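PDB 5BZ1: suppressor protein MPT5, which binds short sequence elements in the 3'-untranslated regions of target mRNAs, HO mRNA among them, and so regulates their expression after transcription. Local coordinates for residues Asn39-Arg42 with Asp43-Glu47; Gln184-Leu187 with Ser188-Leu192; Ile219-Leu222 with Leu223-Glu227. All coordinates share one frame; numbering follows the deposited sequence.

How the contacts relate
All three contacts are local, each joining successive turns of one helix or the turn just after it within the PUM-HD domain. Contacts 2 and 3 are neighbours, with centres about 11 Å apart, in Pumilio repeats 5 and 6; they touch where F221 lies against Q184, L187 and S188. Each carries a glutamine that reaches an RNA base and ends where its helix unwinds. Contact 1 lies far out in repeat 1, inside an unbroken helix; it touches no RNA and has a salt bridge between its own segments, R42 with D43. All are partly buried: V41, M45 and Y46 in contact 1 and leucines in the others are buried, M40, S188 and D224 exposed.

Contact 1 of 3, residues Asn39-Arg42 with Asp43-Glu47; sequences NMVR and DLMYE
R42 and D43 lie side by side on helix 38-49 and point the same way, joined by a salt bridge. Leaving the helix with CG opposite the backbone N (chi1 177°), the R42 chain bends at chi3, which brings the guanidinium back toward D43. NE donates to D43 OD1 over 3.1 Å; the carboxylate oxygen lies near the guanidinium plane but is itself approached from above the carboxylate, the two planes being 37° apart. NH2 adds a weak bond to the same OD1. Both charges have further partners, R42 NH1 on the carbonyl of Y72 and D43 OD1 on Q77 NE2. With an alanine in place of R42, D43 would probably keep Q77 but lose its cationic mate, and the Y72 carbonyl would lose this donor. Two apolar pairs, each one turn apart, also run alongside: CG, near the root of M40, meets L44 CD1 at 3.8 Å, and V41 CG2 meets M45 CE at 4.0 Å. A methionine suits the latter place, its unbranched chain bending at chi3 to bring CE to V41. V41 and M45 pack on Y15 of helix 15-19 and on helix 22-32, while R42 and D43 reach Q77 of helix 75-85.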
loop_
_atom_site.group_PDB
_atom_site.type_symbol
_atom_site.label_atom_id
_atom_site.label_comp_id
_atom_site.label_asym_id
_atom_site.label_seq_id
_atom_site.Cartn_x
_atom_site.Cartn_y
_atom_site.Cartn_z
ATOM N N ASN A 39 39.313 1.934 -11.623
ATOM C CA ASN A 39 39.675 2.787 -10.496
ATOM C C ASN A 39 40.217 4.152 -10.919
ATOM O O ASN A 39 39.857 5.177 -10.340
ATOM C CB ASN A 39 40.688 2.084 -9.586
ATOM C CG ASN A 39 40.055 1.013 -8.718
ATOM O OD1 ASN A 39 38.838 0.980 -8.537
ATOM N ND2 ASN A 39 40.886 0.135 -8.164
ATOM N N MET A 40 41.085 4.163 -11.927
ATOM C CA MET A 40 41.708 5.412 -12.360
ATOM C C MET A 40 40.727 6.357 -13.048
ATOM O O MET A 40 40.727 7.558 -12.773
ATOM C CB MET A 40 42.911 5.150 -13.265
ATOM C CG MET A 40 43.729 6.397 -13.538
ATOM S SD MET A 40 45.231 6.033 -14.448
ATOM C CE MET A 40 44.533 5.366 -15.957
ATOM N N VAL A 41 39.888 5.827 -13.934
ATOM C CA VAL A 41 38.897 6.669 -14.594
ATOM C C VAL A 41 37.860 7.151 -13.582
ATOM O O VAL A 41 37.321 8.241 -13.722
ATOM C CB VAL A 41 38.220 5.974 -15.808
ATOM C CG1 VAL A 41 37.088 5.055 -15.361
ATOM C CG2 VAL A 41 37.687 7.013 -16.777
ATOM N N ARG A 42 37.608 6.341 -12.556
ATOM C CA ARG A 42 36.647 6.686 -11.513
ATOM C C ARG A 42 37.159 7.886 -10.724
ATOM O O ARG A 42 36.455 8.890 -10.564
ATOM C CB ARG A 42 36.434 5.494 -10.574
ATOM C CG ARG A 42 35.495 5.763 -9.400
ATOM C CD ARG A 42 35.621 4.684 -8.329
ATOM N NE ARG A 42 36.959 4.670 -7.748
ATOM C CZ ARG A 42 37.461 3.674 -7.025
ATOM N NH1 ARG A 42 36.742 2.588 -6.787
ATOM N NH2 ARG A 42 38.695 3.763 -6.548
ATOM N N ASP A 43 38.397 7.776 -10.251
ATOM C CA ASP A 43 39.011 8.808 -9.427
ATOM C C ASP A 43 39.224 10.122 -10.186
ATOM O O ASP A 43 38.969 11.199 -9.649
ATOM C CB ASP A 43 40.333 8.299 -8.845
ATOM C CG ASP A 43 40.142 7.117 -7.911
ATOM O OD1 ASP A 43 39.018 6.941 -7.399
ATOM O OD2 ASP A 43 41.117 6.369 -7.686
ATOM N N LEU A 44 39.690 10.032 -11.430
ATOM C CA LEU A 44 39.901 11.221 -12.258
ATOM C C LEU A 44 38.577 11.940 -12.530
ATOM O O LEU A 44 38.461 13.156 -12.352
ATOM C CB LEU A 44 40.579 10.840 -13.580
ATOM C CG LEU A 44 42.057 10.444 -13.517
ATOM C CD1 LEU A 44 42.503 9.745 -14.795
ATOM C CD2 LEU A 44 42.924 11.663 -13.269
ATOM N N MET A 45 37.585 11.167 -12.954
ATOM C CA MET A 45 36.244 11.658 -13.246
ATOM C C MET A 45 35.628 12.349 -12.031
ATOM O O MET A 45 35.064 13.443 -12.141
ATOM C CB MET A 45 35.380 10.466 -13.650
ATOM C CG MET A 45 33.968 10.754 -14.051
ATOM S SD MET A 45 33.087 9.184 -14.144
ATOM C CE MET A 45 34.204 8.208 -15.152
ATOM N N TYR A 46 35.752 11.699 -10.876
ATOM C CA TYR A 46 35.115 12.144 -9.642
ATOM C C TYR A 46 35.504 13.567 -9.258
ATOM O O TYR A 46 34.640 14.395 -8.968
ATOM C CB TYR A 46 35.463 11.187 -8.498
ATOM C CG TYR A 46 34.679 11.435 -7.231
ATOM C CD1 TYR A 46 33.459 10.810 -7.018
ATOM C CD2 TYR A 46 35.155 12.292 -6.248
ATOM C CE1 TYR A 46 32.736 11.030 -5.869
ATOM C CE2 TYR A 46 34.437 12.523 -5.092
ATOM C CZ TYR A 46 33.226 11.887 -4.910
ATOM O OH TYR A 46 32.497 12.106 -3.765
ATOM N N GLU A 47 36.804 13.845 -9.253
ATOM C CA GLU A 47 37.303 15.150 -8.829
ATOM C C GLU A 47 36.828 16.286 -9.732
ATOM O O GLU A 47 36.653 17.418 -9.276
ATOM C CB GLU A 47 38.832 15.138 -8.751
ATOM C CG GLU A 47 39.379 14.228 -7.664
ATOM C CD GLU A 47 38.886 14.613 -6.282
ATOM O OE1 GLU A 47 38.776 15.826 -6.004
ATOM O OE2 GLU A 47 38.605 13.703 -5.476
#

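Contact 2 of 3, residues Gln184-Leu187 with Ser188-Leu192; sequences QKLL and SVCTL. With nucleotides of chain B.
K185 and S188 meet where the RNA-reading helix 179-189 of Pumilio repeat 5 ends, in the stack of helical repeats that makes the PUF fold. S188 OG stands between its own backbone N and carbonyl carbon (chi1 67°), which turns the hydroxyl back along the helix to donate to K185 O at 2.6 Å. A serine suits this last turn: its short side chain gives the K185 carbonyl a good donor, where the S188 amide makes only weak bonds to the oxygens of Q184 and K185. L186 O is gripped twice, by C190 N nearly along the C=O axis and by V189 N from above the carbonyl plane. V189 CG2 rests 3.5 Å from L186 O. C190 SG likewise stands between its backbone N and carbonyl carbon (chi1 69°), which brings it to 3.3 Å from L186 O and 3.8 Å from L187 CA, and L186 and L187 continue the apolar layer onto I198 of helix 192-204. At the other end, the Q184 side chain runs extended beyond CG, long enough to present its amide to the RNA. NE2 also donates to the carbonyl of C180, which would restrain the turning of the amide. The bond to the base is almost straight: Q184 NE2 donates to N1 of A4 of chain B at 2.9 Å, with an N-H...N angle of 174°.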
loop_
_atom_site.group_PDB
_atom_site.type_symbol
_atom_site.label_atom_id
_atom_site.label_comp_id
_atom_site.label_asym_id
_atom_site.label_seq_id
_atom_site.Cartn_x
_atom_site.Cartn_y
_atom_site.Cartn_z
ATOM N N GLN A 184 0.160 1.068 0.834
ATOM C CA GLN A 184 0.099 -0.379 1.031
ATOM C C GLN A 184 1.494 -0.981 1.199
ATOM O O GLN A 184 1.690 -1.883 2.016
ATOM C CB GLN A 184 -0.630 -1.053 -0.135
ATOM C CG GLN A 184 -2.126 -0.747 -0.193
ATOM C CD GLN A 184 -2.809 -1.362 -1.400
ATOM O OE1 GLN A 184 -2.807 -2.581 -1.576
ATOM N NE2 GLN A 184 -3.399 -0.518 -2.237
ATOM N N LYS A 185 2.456 -0.486 0.421
ATOM C CA LYS A 185 3.845 -0.925 0.551
ATOM C C LYS A 185 4.355 -0.609 1.952
ATOM O O LYS A 185 4.940 -1.463 2.619
ATOM C CB LYS A 185 4.739 -0.230 -0.480
ATOM C CG LYS A 185 4.337 -0.462 -1.930
ATOM C CD LYS A 185 4.362 -1.932 -2.294
ATOM C CE LYS A 185 3.867 -2.157 -3.721
ATOM N NZ LYS A 185 4.710 -1.490 -4.756
ATOM N N LEU A 186 4.121 0.626 2.386
ATOM C CA LEU A 186 4.518 1.076 3.714
ATOM C C LEU A 186 3.922 0.200 4.815
ATOM O O LEU A 186 4.635 -0.247 5.716
ATOM C CB LEU A 186 4.088 2.527 3.921
ATOM C CG LEU A 186 4.419 3.134 5.283
ATOM C CD1 LEU A 186 5.923 3.340 5.432
ATOM C CD2 LEU A 186 3.679 4.436 5.484
ATOM N N LEU A 187 2.615 -0.042 4.733
ATOM C CA LEU A 187 1.904 -0.802 5.758
ATOM C C LEU A 187 2.386 -2.248 5.838
ATOM O O LEU A 187 2.273 -2.889 6.883
ATOM C CB LEU A 187 0.393 -0.762 5.512
ATOM C CG LEU A 187 -0.336 0.558 5.773
ATOM C CD1 LEU A 187 -1.791 0.468 5.347
ATOM C CD2 LEU A 187 -0.247 0.941 7.234
ATOM N N SER A 188 2.932 -2.755 4.737
ATOM C CA SER A 188 3.366 -4.147 4.682
ATOM C C SER A 188 4.709 -4.379 5.377
ATOM O O SER A 188 5.070 -5.522 5.661
ATOM C CB SER A 188 3.439 -4.633 3.232
ATOM O OG SER A 188 4.472 -3.972 2.526
ATOM N N VAL A 189 5.443 -3.305 5.659
ATOM C CA VAL A 189 6.772 -3.440 6.262
ATOM C C VAL A 189 6.994 -2.624 7.541
ATOM O O VAL A 189 7.920 -2.907 8.297
ATOM C CB VAL A 189 7.899 -3.077 5.259
ATOM C CG1 VAL A 189 7.885 -4.008 4.060
ATOM C CG2 VAL A 189 7.763 -1.631 4.819
ATOM N N CYS A 190 6.165 -1.611 7.780
ATOM C CA CYS A 190 6.384 -0.717 8.917
ATOM C C CYS A 190 6.011 -1.372 10.251
ATOM O O CYS A 190 5.400 -2.443 10.270
ATOM C CB CYS A 190 5.635 0.604 8.728
ATOM S SG CYS A 190 3.838 0.463 8.825
ATOM N N THR A 191 6.392 -0.740 11.362
ATOM C CA THR A 191 6.161 -1.316 12.689
ATOM C C THR A 191 4.688 -1.270 13.084
ATOM O O THR A 191 3.918 -0.477 12.545
ATOM C CB THR A 191 6.990 -0.610 13.781
ATOM O OG1 THR A 191 6.319 0.582 14.210
ATOM C CG2 THR A 191 8.377 -0.259 13.260
ATOM N N LEU A 192 4.308 -2.122 14.032
ATOM C CA LEU A 192 2.924 -2.197 14.486
ATOM C C LEU A 192 2.434 -0.837 14.986
ATOM O O LEU A 192 1.334 -0.400 14.641
ATOM C CB LEU A 192 2.776 -3.261 15.575
ATOM C CG LEU A 192 1.359 -3.723 15.911
ATOM C CD1 LEU A 192 0.509 -3.792 14.655
ATOM C CD2 LEU A 192 1.398 -5.080 16.592
ATOM P P A B 4 -9.902 -2.413 -12.069
ATOM O OP1 A B 4 -9.703 -2.239 -13.527
ATOM O OP2 A B 4 -9.702 -3.745 -11.441
ATOM O "O5'" A B 4 -8.965 -1.385 -11.297
ATOM C "C5'" A B 4 -9.062 0.013 -11.528
ATOM C "C4'" A B 4 -7.892 0.740 -10.919
ATOM O "O4'" A B 4 -7.934 0.599 -9.478
ATOM C "C3'" A B 4 -6.520 0.211 -11.301
ATOM O "O3'" A B 4 -6.086 0.682 -12.566
ATOM C "C2'" A B 4 -5.648 0.676 -10.140
ATOM O "O2'" A B 4 -5.270 2.037 -10.299
ATOM C "C1'" A B 4 -6.622 0.571 -8.959
ATOM N N9 A B 4 -6.445 -0.671 -8.180
ATOM C C8 A B 4 -6.912 -1.934 -8.472
ATOM N N7 A B 4 -6.583 -2.833 -7.574
ATOM C C5 A B 4 -5.852 -2.127 -6.623
ATOM C C6 A B 4 -5.222 -2.512 -5.421
ATOM N N6 A B 4 -5.219 -3.758 -4.939
ATOM N N1 A B 4 -4.581 -1.552 -4.720
ATOM C C2 A B 4 -4.575 -0.296 -5.192
ATOM N N3 A B 4 -5.130 0.187 -6.303
ATOM C C4 A B 4 -5.759 -0.790 -6.987
HETATM O O HOH W 1 4.148 -4.410 8.738
#

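Contact 3 of 3, residues Ile219-Leu222 with Leu223-Glu227; sequences IQFL and LDIKE. With nucleotides of chain B.
The base-reading helix 215-223 of Pumilio repeat 6 ends here, and the chain turns off toward helix 229-240. F221 and L222 meet I225 just past the helix end: the CD1 methyl of I225 lies 4.3 Å from F221 CD2, obliquely to the ring, and 4.1 Å from L222 CD2. I225 holds CG1 anti to its carbonyl carbon and then extends (chi2 177°), carrying CD1 back to the side chains of F221 and L222. Isoleucine suits this place: its longer CG1-CD1 branch reaches two apolar neighbours from a bend in the chain. The backbone tightens as it leaves the helix. L223 N still reaches I219 O four residues back, whereas D224 N bonds chiefly to F221 O and I225 N to L222 O, each only three back and each from above the carbonyl plane. The D224 carboxylate forms a salt bridge with K259 of helix 253-273. Toward the RNA, Q220 extends so that NE2 donates to O4 of U3 of chain B at 2.9 Å, with an N-H...O angle of 177°. A glutamine reaching from a repeat helix to an RNA base is characteristic of RNA recognition by PUF proteins.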
loop_
_atom_site.group_PDB
_atom_site.type_symbol
_atom_site.label_atom_id
_atom_site.label_comp_id
_atom_site.label_asym_id
_atom_site.label_seq_id
_atom_site.Cartn_x
_atom_site.Cartn_y
_atom_site.Cartn_z
ATOM N N ILE A 219 -8.851 0.245 3.101
ATOM C CA ILE A 219 -9.635 -0.359 4.171
ATOM C C ILE A 219 -9.488 -1.880 4.133
ATOM O O ILE A 219 -9.290 -2.528 5.166
ATOM C CB ILE A 219 -11.135 -0.010 4.071
ATOM C CG1 ILE A 219 -11.340 1.497 3.920
ATOM C CG2 ILE A 219 -11.879 -0.540 5.292
ATOM C CD1 ILE A 219 -10.638 2.317 4.988
ATOM N N GLN A 220 -9.591 -2.441 2.933
ATOM C CA GLN A 220 -9.439 -3.876 2.744
ATOM C C GLN A 220 -8.049 -4.360 3.165
ATOM O O GLN A 220 -7.908 -5.450 3.718
ATOM C CB GLN A 220 -9.727 -4.258 1.288
ATOM C CG GLN A 220 -11.184 -4.083 0.870
ATOM C CD GLN A 220 -11.464 -4.638 -0.513
ATOM O OE1 GLN A 220 -11.471 -5.853 -0.716
ATOM N NE2 GLN A 220 -11.695 -3.749 -1.476
ATOM N N PHE A 221 -7.028 -3.545 2.914
ATOM C CA PHE A 221 -5.666 -3.906 3.297
ATOM C C PHE A 221 -5.529 -4.003 4.817
ATOM O O PHE A 221 -4.894 -4.926 5.327
ATOM C CB PHE A 221 -4.646 -2.912 2.734
ATOM C CG PHE A 221 -3.228 -3.413 2.785
ATOM C CD1 PHE A 221 -2.688 -4.109 1.713
ATOM C CD2 PHE A 221 -2.443 -3.211 3.914
ATOM C CE1 PHE A 221 -1.384 -4.588 1.757
ATOM C CE2 PHE A 221 -1.137 -3.687 3.967
ATOM C CZ PHE A 221 -0.609 -4.376 2.885
ATOM N N LEU A 222 -6.126 -3.052 5.533
ATOM C CA LEU A 222 -6.145 -3.091 6.995
ATOM C C LEU A 222 -6.811 -4.364 7.508
ATOM O O LEU A 222 -6.361 -4.958 8.488
ATOM C CB LEU A 222 -6.875 -1.875 7.566
ATOM C CG LEU A 222 -6.172 -0.521 7.563
ATOM C CD1 LEU A 222 -6.913 0.460 8.461
ATOM C CD2 LEU A 222 -4.727 -0.671 8.006
ATOM N N LEU A 223 -7.881 -4.781 6.837
ATOM C CA LEU A 223 -8.658 -5.940 7.265
ATOM C C LEU A 223 -7.870 -7.252 7.140
ATOM O O LEU A 223 -8.266 -8.276 7.700
ATOM C CB LEU A 223 -9.981 -6.014 6.492
ATOM C CG LEU A 223 -11.048 -4.990 6.883
ATOM C CD1 LEU A 223 -12.241 -5.024 5.929
ATOM C CD2 LEU A 223 -11.512 -5.235 8.308
ATOM N N ASP A 224 -6.754 -7.210 6.415
ATOM C CA ASP A 224 -5.888 -8.377 6.262
ATOM C C ASP A 224 -4.757 -8.405 7.291
ATOM O O ASP A 224 -4.016 -9.387 7.382
ATOM C CB ASP A 224 -5.311 -8.440 4.843
ATOM C CG ASP A 224 -6.256 -9.097 3.855
ATOM O OD1 ASP A 224 -7.047 -9.966 4.276
ATOM O OD2 ASP A 224 -6.201 -8.750 2.658
ATOM N N ILE A 225 -4.621 -7.328 8.062
ATOM C CA ILE A 225 -3.614 -7.280 9.119
ATOM C C ILE A 225 -4.185 -7.832 10.430
ATOM O O ILE A 225 -4.938 -7.150 11.129
ATOM C CB ILE A 225 -3.077 -5.853 9.333
ATOM C CG1 ILE A 225 -2.599 -5.264 8.006
ATOM C CG2 ILE A 225 -1.952 -5.854 10.361
ATOM C CD1 ILE A 225 -2.109 -3.834 8.108
ATOM N N LYS A 226 -3.809 -9.068 10.752
ATOM C CA LYS A 226 -4.366 -9.796 11.891
ATOM C C LYS A 226 -4.137 -9.113 13.239
ATOM O O LYS A 226 -4.988 -9.182 14.126
ATOM C CB LYS A 226 -3.810 -11.221 11.923
ATOM C CG LYS A 226 -4.078 -12.014 10.651
ATOM C CD LYS A 226 -3.401 -13.378 10.684
ATOM C CE LYS A 226 -3.740 -14.188 9.436
ATOM N NZ LYS A 226 -3.369 -15.629 9.577
ATOM N N GLU A 227 -2.995 -8.449 13.387
ATOM C CA GLU A 227 -2.658 -7.778 14.638
ATOM C C GLU A 227 -3.588 -6.599 14.943
ATOM O O GLU A 227 -3.552 -6.048 16.044
ATOM C CB GLU A 227 -1.198 -7.308 14.622
ATOM C CG GLU A 227 -0.164 -8.431 14.533
ATOM C CD GLU A 227 0.003 -8.987 13.126
ATOM O OE1 GLU A 227 -0.680 -8.504 12.197
ATOM O OE2 GLU A 227 0.823 -9.911 12.952
ATOM P P U B 3 -16.197 -3.929 -12.975
ATOM O OP1 U B 3 -15.882 -2.802 -13.893
ATOM O OP2 U B 3 -15.915 -5.316 -13.430
ATOM O "O5'" U B 3 -15.451 -3.691 -11.586
ATOM C "C5'" U B 3 -14.036 -3.657 -11.501
ATOM C "C4'" U B 3 -13.567 -2.395 -10.824
ATOM O "O4'" U B 3 -14.146 -2.283 -9.500
ATOM C "C3'" U B 3 -12.071 -2.277 -10.587
ATOM O "O3'" U B 3 -11.383 -1.875 -11.758
ATOM C "C2'" U B 3 -11.993 -1.261 -9.453
ATOM O "O2'" U B 3 -12.114 0.063 -9.954
ATOM C "C1'" U B 3 -13.257 -1.594 -8.646
ATOM N N1 U B 3 -12.971 -2.440 -7.466
ATOM C C2 U B 3 -12.572 -1.790 -6.306
ATOM O O2 U B 3 -12.446 -0.579 -6.233
ATOM N N3 U B 3 -12.314 -2.609 -5.235
ATOM C C4 U B 3 -12.417 -3.986 -5.209
ATOM O O4 U B 3 -12.147 -4.587 -4.164
ATOM C C5 U B 3 -12.841 -4.582 -6.445
ATOM C C6 U B 3 -13.101 -3.812 -7.513
#